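Local coordinates for protein GDSL-like Lipase (Parabacteroides distasonis, PDB 3P94) that is a GDSL-like lipase of the SGNH hydrolase clan, a serine hydrolase that probably cleaves ester bonds, perhaps as a lysophospholipase, at residues N170-P173 against A174-K178; I141-N144 against K145-E149; A82-N85 against D86-H89. All coordinates share one frame; numbering follows the deposited sequence.

Contact 1: residues N170-P173 against A174-K178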
loop_
_atom_site.group_PDB
_atom_site.type_symbol
_atom_site.label_atom_id
_atom_site.label_comp_id
_atom_site.label_asym_id
_atom_site.label_seq_id
_atom_site.Cartn_x
_atom_site.Cartn_y
_atom_site.Cartn_z
ATOM N N ASN A 170 15.744 -6.826 10.173
ATOM C CA ASN A 170 14.457 -6.781 9.440
ATOM C C ASN A 170 13.781 -5.405 9.529
ATOM O O ASN A 170 12.552 -5.294 9.563
ATOM C CB ASN A 170 13.509 -7.900 9.886
ATOM C CG ASN A 170 14.043 -9.246 9.504
ATOM O OD1 ASN A 170 14.388 -9.490 8.348
ATOM N ND2 ASN A 170 14.141 -10.140 10.465
ATOM N N GLY A 171 14.613 -4.375 9.527
ATOM C CA GLY A 171 14.191 -2.984 9.503
ATOM C C GLY A 171 14.709 -2.342 8.238
ATOM O O GLY A 171 15.264 -3.038 7.371
ATOM N N LEU A 172 14.530 -1.024 8.109
ATOM C CA LEU A 172 15.053 -0.278 6.962
ATOM C C LEU A 172 16.375 0.399 7.341
ATOM O O LEU A 172 16.438 1.045 8.379
ATOM C CB LEU A 172 14.050 0.779 6.456
ATOM C CG LEU A 172 12.925 0.298 5.560
ATOM C CD1 LEU A 172 11.878 1.364 5.399
ATOM C CD2 LEU A 172 13.442 -0.110 4.187
ATOM N N PRO A 173 17.439 0.290 6.528
ATOM C CA PRO A 173 18.686 0.995 6.882
ATOM C C PRO A 173 18.546 2.505 6.660
ATOM O O PRO A 173 17.671 2.930 5.901
ATOM C CB PRO A 173 19.734 0.360 5.964
ATOM C CG PRO A 173 18.966 -0.190 4.812
ATOM C CD PRO A 173 17.558 -0.445 5.249
ATOM N N ALA A 174 19.392 3.302 7.332
ATOM C CA ALA A 174 19.391 4.773 7.304
ATOM C C ALA A 174 19.421 5.374 5.891
ATOM O O ALA A 174 18.766 6.387 5.669
ATOM C CB ALA A 174 20.563 5.310 8.100
ATOM N N ASN A 175 20.138 4.748 4.932
ATOM C CA ASN A 175 20.209 5.258 3.554
ATOM C C ASN A 175 18.879 5.091 2.816
ATOM O O ASN A 175 18.602 5.863 1.895
ATOM C CB ASN A 175 21.335 4.586 2.765
ATOM C CG ASN A 175 21.163 3.104 2.556
ATOM O OD1 ASN A 175 21.059 2.334 3.504
ATOM N ND2 ASN A 175 21.198 2.664 1.304
ATOM N N LEU A 176 18.039 4.129 3.242
ATOM C CA LEU A 176 16.744 3.896 2.598
ATOM C C LEU A 176 15.585 4.563 3.325
ATOM O O LEU A 176 14.495 4.622 2.760
ATOM C CB LEU A 176 16.456 2.384 2.465
ATOM C CG LEU A 176 17.434 1.561 1.587
ATOM C CD1 LEU A 176 16.840 0.192 1.263
ATOM C CD2 LEU A 176 17.770 2.288 0.281
ATOM N N SER A 177 15.805 5.077 4.551
ATOM C CA SER A 177 14.726 5.665 5.348
ATOM C C SER A 177 15.246 6.576 6.446
ATOM O O SER A 177 16.209 6.225 7.123
ATOM C CB SER A 177 13.898 4.547 5.980
ATOM O OG SER A 177 12.757 5.019 6.678
ATOM N N LYS A 178 14.588 7.734 6.651
ATOM C CA LYS A 178 14.981 8.664 7.718
ATOM C C LYS A 178 14.424 8.228 9.084
ATOM O O LYS A 178 15.116 8.398 10.091
ATOM C CB LYS A 178 14.549 10.099 7.406
ATOM C CG LYS A 178 15.518 10.839 6.484
ATOM C CD LYS A 178 15.555 12.341 6.768
ATOM C CE LYS A 178 16.488 12.701 7.907
ATOM N NZ LYS A 178 15.823 13.595 8.887
#
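Pro173 O is met by two amides of the turn that follows, a bond of 2.9 Å from Leu176 N to Pro173 O and a weak one of 3.1 Å from Ser177 N to the same Pro173 O. With helical backbone angles at 174-176, this is a single helix-like turn between helices 161-165 and 185-202. The stronger donor stands 49° out of the carbonyl plane, not on a lone pair. The Pro173 ring meets Leu176 obliquely, Pro173 CG lying 4.0 Å from Leu176 CG. Asn175 brings its OD1 to 3.4 Å from Pro173 CB, because chi1 of 64° sets CG between its backbone N and carbonyl carbon; its ND2 bonds Glu186. Without the ring, as with an alanine here, Leu176 CG and CD1 would probably lose the carbons they pack on, and the N-CA bond, now held by the ring, would be freer to turn. The turn leads into the Asp179-Xaa-Xaa-His182 block that probably supplies the triad Asp and His, as in SGNH hydrolases, and Ser177 OG ties it there by bonding His182 O. Between the buried Leu172 and Ser177, Ser177 CB packs on both CB and CD1 of Leu172, 3.8 Å from Leu172 CB.

Contact 2: residues I141-N144 against K145-E149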
loop_
_atom_site.group_PDB
_atom_site.type_symbol
_atom_site.label_atom_id
_atom_site.label_comp_id
_atom_site.label_asym_id
_atom_site.label_seq_id
_atom_site.Cartn_x
_atom_site.Cartn_y
_atom_site.Cartn_z
ATOM N N ILE A 141 6.769 -9.492 8.882
ATOM C CA ILE A 141 7.153 -10.755 8.249
ATOM C C ILE A 141 5.965 -11.734 8.261
ATOM O O ILE A 141 5.720 -12.358 7.233
ATOM C CB ILE A 141 8.449 -11.348 8.899
ATOM C CG1 ILE A 141 9.686 -10.532 8.437
ATOM C CG2 ILE A 141 8.639 -12.845 8.581
ATOM C CD1 ILE A 141 10.833 -10.550 9.391
ATOM N N GLN A 142 5.220 -11.838 9.389
ATOM C CA GLN A 142 4.069 -12.746 9.481
ATOM C C GLN A 142 2.964 -12.339 8.492
ATOM O O GLN A 142 2.453 -13.191 7.753
ATOM C CB GLN A 142 3.509 -12.827 10.915
ATOM C CG GLN A 142 2.268 -13.740 11.050
ATOM C CD GLN A 142 2.564 -15.182 10.712
ATOM O OE1 GLN A 142 3.038 -15.938 11.544
ATOM N NE2 GLN A 142 2.312 -15.593 9.478
ATOM N N LEU A 143 2.617 -11.045 8.471
ATOM C CA LEU A 143 1.599 -10.517 7.559
ATOM C C LEU A 143 2.004 -10.772 6.108
ATOM O O LEU A 143 1.158 -11.211 5.335
ATOM C CB LEU A 143 1.351 -9.015 7.809
ATOM C CG LEU A 143 0.281 -8.313 6.925
ATOM C CD1 LEU A 143 -1.094 -9.044 6.960
ATOM C CD2 LEU A 143 0.090 -6.885 7.371
ATOM N N ASN A 144 3.290 -10.540 5.753
ATOM C CA ASN A 144 3.794 -10.754 4.392
ATOM C C ASN A 144 3.716 -12.214 3.973
ATOM O O ASN A 144 3.465 -12.482 2.805
ATOM C CB ASN A 144 5.219 -10.238 4.239
ATOM C CG ASN A 144 5.302 -8.736 4.127
ATOM O OD1 ASN A 144 4.291 -8.058 3.912
ATOM N ND2 ASN A 144 6.508 -8.183 4.244
ATOM N N LYS A 145 3.892 -13.152 4.930
ATOM C CA LYS A 145 3.798 -14.585 4.675
ATOM C C LYS A 145 2.382 -14.922 4.221
ATOM O O LYS A 145 2.208 -15.653 3.245
ATOM C CB LYS A 145 4.186 -15.383 5.935
ATOM C CG LYS A 145 4.577 -16.808 5.650
ATOM C CD LYS A 145 4.690 -17.620 6.929
ATOM C CE LYS A 145 4.837 -19.094 6.617
ATOM N NZ LYS A 145 4.664 -19.932 7.832
ATOM N N TRP A 146 1.375 -14.354 4.917
ATOM C CA TRP A 146 -0.047 -14.543 4.608
ATOM C C TRP A 146 -0.415 -13.912 3.268
ATOM O O TRP A 146 -1.110 -14.555 2.472
ATOM C CB TRP A 146 -0.928 -13.967 5.717
ATOM C CG TRP A 146 -0.857 -14.724 7.011
ATOM C CD1 TRP A 146 -0.539 -16.043 7.185
ATOM C CD2 TRP A 146 -1.137 -14.202 8.314
ATOM N NE1 TRP A 146 -0.617 -16.377 8.511
ATOM C CE2 TRP A 146 -0.974 -15.261 9.232
ATOM C CE3 TRP A 146 -1.515 -12.940 8.795
ATOM C CZ2 TRP A 146 -1.179 -15.095 10.604
ATOM C CZ3 TRP A 146 -1.723 -12.780 10.153
ATOM C CH2 TRP A 146 -1.580 -13.854 11.037
ATOM N N ILE A 147 0.052 -12.667 3.020
ATOM C CA ILE A 147 -0.203 -11.949 1.762
ATOM C C ILE A 147 0.360 -12.755 0.585
ATOM O O ILE A 147 -0.359 -12.978 -0.392
ATOM C CB ILE A 147 0.379 -10.511 1.778
ATOM C CG1 ILE A 147 -0.297 -9.629 2.854
ATOM C CG2 ILE A 147 0.264 -9.849 0.376
ATOM C CD1 ILE A 147 0.481 -8.267 3.128
ATOM N N LYS A 148 1.640 -13.179 0.684
ATOM C CA LYS A 148 2.310 -13.947 -0.374
ATOM C C LYS A 148 1.597 -15.276 -0.662
ATOM O O LYS A 148 1.406 -15.617 -1.831
ATOM C CB LYS A 148 3.783 -14.203 -0.030
ATOM C CG LYS A 148 4.574 -14.696 -1.249
ATOM C CD LYS A 148 6.004 -15.094 -0.901
ATOM C CE LYS A 148 6.809 -15.388 -2.149
ATOM N NZ LYS A 148 6.227 -16.508 -2.953
ATOM N N GLU A 149 1.217 -16.022 0.392
ATOM C CA GLU A 149 0.520 -17.304 0.258
ATOM C C GLU A 149 -0.854 -17.106 -0.409
ATOM O O GLU A 149 -1.211 -17.885 -1.296
ATOM C CB GLU A 149 0.382 -17.976 1.624
ATOM C CG GLU A 149 1.570 -18.862 1.971
ATOM C CD GLU A 149 1.856 -19.097 3.444
ATOM O OE1 GLU A 149 0.924 -18.974 4.271
ATOM O OE2 GLU A 149 3.022 -19.419 3.768
#
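Gln142 lays its side chain across one face of the Trp146 indole, one helical turn further on. CG is anti to the backbone N (chi1 178°) and the chain then bends at chi2, which brings the amide over the ring. Gln142 CG sits 3.9 Å from the centroid of the six-membered ring, close to its normal, a CH-pi contact. The amide follows the indole at a tilt of only 23° between planes, and Gln142 NE2 comes within 3.2 Å of Trp146 NE1. Both nitrogens are donors, so this is stacking of an amide on a ring and not a hydrogen bond. The backbone of the same pair is joined too: Trp146 N bonds to Gln142 O at 3.2 Å. The turn belongs to helix 137-153, the crossover of the beta-alpha-beta unit between strands 116-120 and 157-159, and Trp146 also packs on Leu96 and Glu97 of helix 96-112. A bound tetraethylene glycol, probably from the crystallisation liquor, touches the tryptophan. Asn144 is buried on another side of the helix: its OD1 accepts from Val122 N and also lies 3.9 Å from Ile147 CD1, the two side chains running alongside each other. Leu143 CG approaches the same methyl, Ile147 CD1, at 3.8 Å, while Lys148 N closes on Asn144 O at 2.9 Å with an N-H...O angle of 167°.

Contact 3: residues A82-N85 against D86-H89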
loop_
_atom_site.group_PDB
_atom_site.type_symbol
_atom_site.label_atom_id
_atom_site.label_comp_id
_atom_site.label_asym_id
_atom_site.label_seq_id
_atom_site.Cartn_x
_atom_site.Cartn_y
_atom_site.Cartn_z
ATOM N N ALA A 82 -0.288 -1.850 2.053
ATOM C CA ALA A 82 -1.022 -1.504 3.267
ATOM C C ALA A 82 -0.794 -2.503 4.396
ATOM O O ALA A 82 -0.458 -3.655 4.146
ATOM C CB ALA A 82 -2.514 -1.454 2.942
ATOM N N GLY A 83 -1.021 -2.046 5.624
ATOM C CA GLY A 83 -0.903 -2.882 6.811
ATOM C C GLY A 83 0.017 -2.368 7.898
ATOM O O GLY A 83 -0.175 -2.730 9.063
ATOM N N ILE A 84 1.029 -1.539 7.547
ATOM C CA ILE A 84 1.974 -1.046 8.553
ATOM C C ILE A 84 1.276 -0.173 9.616
ATOM O O ILE A 84 1.619 -0.282 10.795
ATOM C CB ILE A 84 3.231 -0.340 7.951
ATOM C CG1 ILE A 84 4.368 -0.245 8.987
ATOM C CG2 ILE A 84 2.925 1.057 7.393
ATOM C CD1 ILE A 84 4.918 -1.558 9.514
ATOM N N ASN A 85 0.297 0.660 9.223
ATOM C CA ASN A 85 -0.375 1.517 10.212
ATOM C C ASN A 85 -1.335 0.697 11.092
ATOM O O ASN A 85 -1.586 1.090 12.224
ATOM C CB ASN A 85 -1.058 2.699 9.560
ATOM C CG ASN A 85 -0.048 3.646 8.947
ATOM O OD1 ASN A 85 0.982 3.996 9.537
ATOM N ND2 ASN A 85 -0.303 4.060 7.744
ATOM N N ASP A 86 -1.789 -0.475 10.607
ATOM C CA ASP A 86 -2.584 -1.412 11.417
ATOM C C ASP A 86 -1.693 -2.017 12.506
ATOM O O ASP A 86 -2.136 -2.188 13.639
ATOM C CB ASP A 86 -3.139 -2.550 10.551
ATOM C CG ASP A 86 -4.094 -2.142 9.463
ATOM O OD1 ASP A 86 -3.631 -1.545 8.461
ATOM O OD2 ASP A 86 -5.307 -2.439 9.598
ATOM N N ILE A 87 -0.427 -2.336 12.149
ATOM C CA ILE A 87 0.580 -2.891 13.077
ATOM C C ILE A 87 0.922 -1.807 14.127
ATOM O O ILE A 87 1.110 -2.126 15.303
ATOM C CB ILE A 87 1.831 -3.443 12.303
ATOM C CG1 ILE A 87 1.420 -4.658 11.423
ATOM C CG2 ILE A 87 2.980 -3.845 13.267
ATOM C CD1 ILE A 87 2.478 -5.174 10.406
ATOM N N ALA A 88 0.907 -0.530 13.717
ATOM C CA ALA A 88 1.156 0.599 14.628
ATOM C C ALA A 88 -0.107 0.978 15.451
ATOM O O ALA A 88 -0.024 1.855 16.322
ATOM C CB ALA A 88 1.647 1.798 13.837
ATOM N N HIS A 89 -1.257 0.317 15.177
ATOM C CA HIS A 89 -2.566 0.540 15.815
ATOM C C HIS A 89 -3.069 1.982 15.613
ATOM O O HIS A 89 -3.641 2.567 16.543
ATOM C CB HIS A 89 -2.549 0.207 17.319
ATOM C CG HIS A 89 -2.301 -1.223 17.679
ATOM N ND1 HIS A 89 -2.307 -2.251 16.740
ATOM C CD2 HIS A 89 -2.039 -1.741 18.890
ATOM C CE1 HIS A 89 -2.032 -3.349 17.420
ATOM N NE2 HIS A 89 -1.846 -3.084 18.707
#
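Gly83 O takes two amides of the short helix 84-87, Ile87 N at 3.1 Å and, weakly, Asp86 N at 3.2 Å from the same Gly83 O. Gly83 to Asp86 form the Gly-Xaa-Asn-Asp block of the SGNH hydrolases, in whose relatives the asparagine contributes to the oxyanion hole; Asn85 is consistent with that role, its ND2 bonded to Gln57 O and its side chain touching the likely Ser-His-Asp triad. Gly83 is the N-cap residue, and its backbone angles, with phi at 125°, would jam a side chain against the carbonyl oxygen of Ala82, so the position calls for glycine. Asp86 leans back over this start of the helix, its OD1 resting 3.5 Å from Gly83 CA, while its OD2 bonds Thr59 OG1. The next rung is Ala88 N to Ile84 O, 3.0 Å. At the far end, His89 turns to positive phi in a Schellman motif. His89 ND1 donates to Asp86 O across 3.1 Å, nearly along the C=O axis, and that oxygen lies close to the imidazole plane, at its edge. With CG beside the backbone N (chi1 -64°), the histidine can reach back to this carbonyl. The turn follows strand 75-81: Ile84 and Ile87 both pack on Val140 of helix 137-153, Ile87 also meets Leu96 and Asp86 meets Val99 of helix 96-112, and Ala82 rests on Thr59 and Met62 of helix 59-71.

In the fold
The three contacts follow one another along the chain, neither nested nor crossed, and each closes only a local turn. Contact 3 comes first, just after strand 75-81 of the parallel sheet, then contact 2 in helix 137-153, and last contact 1 in the loop before helix 185-202. Contact 2 is the bridge: Leu143 CD2 lies 4.2 Å from Gly83 CA of contact 3, and at its other side Ile141 CD1 packs 3.5 Å from Asn170 CG of contact 1. Contacts 1 and 3 do not touch; their nearest atoms are about 8 Å apart. Helix 137-153 thus packs against both the turn after strand 75-81 and the loop that leads toward His182, the likely triad histidine.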